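Local coordinates for protein methylaspartate ammonia-lyase (Citrobacter amalonaticus, PDB 1KKO) that catalyses the reversible, magnesium-dependent anti elimination of ammonia from L-threo-3-methylaspartate to give mesaconate, probably within the methylaspartate cycle, at residues A[338-349]-A[370-380]. Residues are numbered along the deposited sequence; the frame is centred on the assembly and turned at random.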
loop_
_atom_site.group_PDB
_atom_site.type_symbol
_atom_site.label_atom_id
_atom_site.label_comp_id
_atom_site.label_asym_id
_atom_site.label_seq_id
_atom_site.Cartn_x
_atom_site.Cartn_y
_atom_site.Cartn_z
ATOM N N ILE A 338 -20.977 3.640 4.820
ATOM C CA ILE A 338 -20.360 2.642 5.687
ATOM C C ILE A 338 -21.211 2.296 6.900
ATOM O O ILE A 338 -20.965 1.300 7.555
ATOM C CB ILE A 338 -18.940 3.072 6.096
ATOM C CG1 ILE A 338 -18.948 4.364 6.903
ATOM C CG2 ILE A 338 -18.045 3.174 4.862
ATOM C CD1 ILE A 338 -17.566 4.732 7.449
ATOM N N HIS A 339 -22.202 3.124 7.216
ATOM C CA HIS A 339 -23.147 2.756 8.267
ATOM C C HIS A 339 -23.839 1.444 7.883
ATOM O O HIS A 339 -24.214 0.657 8.752
ATOM C CB HIS A 339 -24.177 3.842 8.511
ATOM C CG HIS A 339 -24.998 4.189 7.320
ATOM N ND1 HIS A 339 -24.453 4.591 6.120
ATOM C CD2 HIS A 339 -26.343 4.216 7.151
ATOM C CE1 HIS A 339 -25.423 4.847 5.263
ATOM N NE2 HIS A 339 -26.581 4.624 5.863
ATOM N N ASN A 340 -23.991 1.189 6.587
ATOM C CA ASN A 340 -24.590 -0.051 6.109
ATOM C C ASN A 340 -23.696 -1.243 6.438
ATOM O O ASN A 340 -24.184 -2.354 6.626
ATOM C CB ASN A 340 -24.868 -0.008 4.608
ATOM C CG ASN A 340 -25.900 1.022 4.224
ATOM O OD1 ASN A 340 -25.718 1.789 3.263
ATOM N ND2 ASN A 340 -26.985 1.054 4.955
ATOM N N ILE A 341 -22.377 -1.050 6.465
ATOM C CA ILE A 341 -21.488 -2.137 6.860
ATOM C C ILE A 341 -21.750 -2.506 8.316
ATOM O O ILE A 341 -21.814 -3.692 8.662
ATOM C CB ILE A 341 -19.999 -1.765 6.731
ATOM C CG1 ILE A 341 -19.624 -1.335 5.323
ATOM C CG2 ILE A 341 -19.129 -2.938 7.168
ATOM C CD1 ILE A 341 -18.279 -0.617 5.293
ATOM N N VAL A 342 -21.839 -1.497 9.175
ATOM C CA VAL A 342 -22.079 -1.748 10.588
ATOM C C VAL A 342 -23.391 -2.518 10.740
ATOM O O VAL A 342 -23.444 -3.535 11.421
ATOM C CB VAL A 342 -22.141 -0.446 11.415
ATOM C CG1 VAL A 342 -22.330 -0.768 12.881
ATOM C CG2 VAL A 342 -20.873 0.406 11.224
ATOM N N ASP A 343 -24.442 -2.042 10.097
ATOM C CA ASP A 343 -25.734 -2.716 10.224
ATOM C C ASP A 343 -25.674 -4.133 9.677
ATOM O O ASP A 343 -26.264 -5.044 10.249
ATOM C CB ASP A 343 -26.815 -1.916 9.506
ATOM C CG ASP A 343 -27.201 -0.660 10.248
ATOM O OD1 ASP A 343 -27.059 -0.610 11.489
ATOM O OD2 ASP A 343 -27.676 0.314 9.646
ATOM N N ALA A 344 -24.975 -4.334 8.567
ATOM C CA ALA A 344 -24.861 -5.665 7.986
ATOM C C ALA A 344 -24.113 -6.630 8.911
ATOM O O ALA A 344 -24.541 -7.765 9.112
ATOM C CB ALA A 344 -24.175 -5.598 6.649
ATOM N N VAL A 345 -22.992 -6.185 9.472
ATOM C CA VAL A 345 -22.223 -7.042 10.354
ATOM C C VAL A 345 -23.063 -7.408 11.587
ATOM O O VAL A 345 -23.103 -8.570 12.004
ATOM C CB VAL A 345 -20.903 -6.364 10.781
ATOM C CG1 VAL A 345 -20.244 -7.157 11.869
ATOM C CG2 VAL A 345 -19.961 -6.207 9.597
ATOM N N LEU A 346 -23.710 -6.421 12.182
ATOM C CA LEU A 346 -24.557 -6.669 13.354
ATOM C C LEU A 346 -25.709 -7.608 13.009
ATOM O O LEU A 346 -26.072 -8.457 13.826
ATOM C CB LEU A 346 -25.105 -5.356 13.921
ATOM C CG LEU A 346 -24.070 -4.354 14.451
ATOM C CD1 LEU A 346 -24.718 -3.192 15.153
ATOM C CD2 LEU A 346 -23.036 -4.984 15.349
ATOM N N TYR A 347 -26.287 -7.482 11.818
ATOM C CA TYR A 347 -27.394 -8.348 11.422
ATOM C C TYR A 347 -26.897 -9.779 11.312
ATOM O O TYR A 347 -27.540 -10.721 11.799
ATOM C CB TYR A 347 -28.014 -7.885 10.092
ATOM C CG TYR A 347 -29.320 -8.575 9.808
ATOM C CD1 TYR A 347 -30.509 -8.027 10.241
ATOM C CD2 TYR A 347 -29.363 -9.770 9.127
ATOM C CE1 TYR A 347 -31.716 -8.650 10.002
ATOM C CE2 TYR A 347 -30.552 -10.418 8.907
ATOM C CZ TYR A 347 -31.728 -9.849 9.338
ATOM O OH TYR A 347 -32.925 -10.490 9.097
ATOM N N CYS A 348 -25.746 -9.963 10.676
ATOM C CA CYS A 348 -25.154 -11.290 10.559
ATOM C C CYS A 348 -24.903 -11.873 11.936
ATOM O O CYS A 348 -25.292 -13.011 12.222
ATOM C CB CYS A 348 -23.833 -11.235 9.794
ATOM S SG CYS A 348 -24.013 -10.931 8.022
ATOM N N ASN A 349 -24.242 -11.098 12.791
ATOM C CA ASN A 349 -23.891 -11.582 14.123
ATOM C C ASN A 349 -25.118 -11.994 14.934
ATOM O O ASN A 349 -25.095 -13.004 15.622
ATOM C CB ASN A 349 -23.070 -10.539 14.894
ATOM C CG ASN A 349 -21.671 -10.345 14.325
ATOM O OD1 ASN A 349 -21.264 -11.071 13.440
ATOM N ND2 ASN A 349 -20.933 -9.377 14.862
ATOM N N THR A 370 -10.253 3.339 7.353
ATOM C CA THR A 370 -11.563 3.621 7.913
ATOM C C THR A 370 -12.316 2.333 8.210
ATOM O O THR A 370 -12.983 2.208 9.239
ATOM C CB THR A 370 -12.360 4.508 6.972
ATOM O OG1 THR A 370 -11.640 5.727 6.734
ATOM C CG2 THR A 370 -13.689 4.931 7.587
ATOM N N CYS A 371 -12.225 1.370 7.301
ATOM C CA CYS A 371 -12.846 0.072 7.512
ATOM C C CYS A 371 -12.336 -0.627 8.770
ATOM O O CYS A 371 -13.086 -1.380 9.403
ATOM C CB CYS A 371 -12.655 -0.835 6.301
ATOM S SG CYS A 371 -13.743 -0.422 4.895
ATOM N N VAL A 372 -11.072 -0.424 9.128
ATOM C CA VAL A 372 -10.565 -1.009 10.356
ATOM C C VAL A 372 -11.383 -0.552 11.565
ATOM O O VAL A 372 -11.695 -1.340 12.466
ATOM C CB VAL A 372 -9.072 -0.673 10.564
ATOM C CG1 VAL A 372 -8.605 -1.062 11.962
ATOM C CG2 VAL A 372 -8.237 -1.388 9.522
ATOM N N HIS A 373 -11.749 0.724 11.584
ATOM C CA HIS A 373 -12.538 1.253 12.690
ATOM C C HIS A 373 -13.943 0.687 12.708
ATOM O O HIS A 373 -14.476 0.375 13.768
ATOM C CB HIS A 373 -12.551 2.768 12.653
ATOM C CG HIS A 373 -11.226 3.362 13.006
ATOM N ND1 HIS A 373 -10.970 3.941 14.233
ATOM C CD2 HIS A 373 -10.066 3.408 12.308
ATOM C CE1 HIS A 373 -9.704 4.323 14.265
ATOM N NE2 HIS A 373 -9.139 4.023 13.107
ATOM N N VAL A 374 -14.543 0.549 11.539
ATOM C CA VAL A 374 -15.841 -0.076 11.444
ATOM C C VAL A 374 -15.785 -1.488 12.008
ATOM O O VAL A 374 -16.656 -1.870 12.785
ATOM C CB VAL A 374 -16.305 -0.071 10.001
ATOM C CG1 VAL A 374 -17.514 -0.972 9.805
ATOM C CG2 VAL A 374 -16.602 1.371 9.561
ATOM N N ALA A 375 -14.747 -2.246 11.672
ATOM C CA ALA A 375 -14.625 -3.627 12.112
ATOM C C ALA A 375 -14.382 -3.734 13.602
ATOM O O ALA A 375 -14.951 -4.590 14.283
ATOM C CB ALA A 375 -13.518 -4.325 11.346
ATOM N N LEU A 376 -13.525 -2.884 14.141
ATOM C CA LEU A 376 -13.217 -2.953 15.559
ATOM C C LEU A 376 -14.456 -2.714 16.395
ATOM O O LEU A 376 -14.576 -3.265 17.491
ATOM C CB LEU A 376 -12.129 -1.956 15.927
ATOM C CG LEU A 376 -10.714 -2.376 15.541
ATOM C CD1 LEU A 376 -9.751 -1.237 15.805
ATOM C CD2 LEU A 376 -10.291 -3.633 16.308
ATOM N N ALA A 377 -15.369 -1.905 15.878
ATOM C CA ALA A 377 -16.623 -1.628 16.564
ATOM C C ALA A 377 -17.656 -2.736 16.365
ATOM O O ALA A 377 -18.248 -3.213 17.325
ATOM C CB ALA A 377 -17.200 -0.315 16.097
ATOM N N ALA A 378 -17.861 -3.155 15.126
ATOM C CA ALA A 378 -18.953 -4.065 14.788
ATOM C C ALA A 378 -18.666 -5.539 15.010
ATOM O O ALA A 378 -19.591 -6.329 15.154
ATOM C CB ALA A 378 -19.406 -3.815 13.350
ATOM N N ARG A 379 -17.395 -5.925 14.962
ATOM C CA ARG A 379 -16.948 -7.277 15.273
ATOM C C ARG A 379 -17.275 -8.340 14.241
ATOM O O ARG A 379 -17.877 -9.362 14.552
ATOM C CB ARG A 379 -17.492 -7.719 16.639
ATOM C CG ARG A 379 -17.238 -6.728 17.750
ATOM C CD ARG A 379 -15.835 -6.240 17.807
ATOM N NE ARG A 379 -14.901 -7.345 17.893
ATOM C CZ ARG A 379 -13.593 -7.191 17.926
ATOM N NH1 ARG A 379 -13.083 -5.961 17.872
ATOM N NH2 ARG A 379 -12.795 -8.244 18.025
ATOM N N PRO A 380 -16.853 -8.142 13.003
ATOM C CA PRO A 380 -17.008 -9.209 12.021
ATOM C C PRO A 380 -16.044 -10.346 12.381
ATOM O O PRO A 380 -15.104 -10.156 13.149
ATOM C CB PRO A 380 -16.581 -8.537 10.712
ATOM C CG PRO A 380 -15.574 -7.511 11.164
ATOM C CD PRO A 380 -16.181 -6.957 12.432
#
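Val-374 packs against Ile-338, Ile-341 and Val-342. Its CG1 lies 3.7 Å from Ile-341 CG2, the two side chains crossing at about a right angle, and also touches Val-342 CG2. Both branches of Val-374 are used: with CG1 anti to the backbone N (chi1 168°), CG2 is left to face Ile-338 CD1. That same CD1 reaches on to Thr-370 CG2 at 3.9 Å, while Thr-370 turns its OG1 back to Ile-366 O of its own helix. One turn after Val-374, Ala-378 sets its small CB against Val-345 CG1 at 3.8 Å, and the CA atoms of Val-342 and Ala-378 come within 5.7 Å. Val-345 CG1 then continues over the backbone to Pro-380, 3.7 Å from its N.

The polar part sits at the C-terminal end of helix 365-378, where Arg-379 takes positive phi. Asn-349 ND2 donates to Arg-379 O at 3.1 Å, fairly straight at the hydrogen (157°), but arriving from above the carbonyl plane. The Arg-379 side chain folds back, and NH1 bonds Leu-376 O in the plane of the guanidinium; NH1 also holds Glu-165 O.

These are successive outer helices of the TIM barrel, preceding and following strand 354-357 in the chain; they run in the same general direction, with a crossing angle of -31° for these segments, and Gln-357 touches both Ile-341 and Val-374. The contact is thus a buried, aliphatic seam, its close backbone approach consistent with the small side chain of Ala-378, with one side-chain-to-backbone hydrogen bond at its more exposed end, tying the second helix's exit toward strand 382-384 to the first helix.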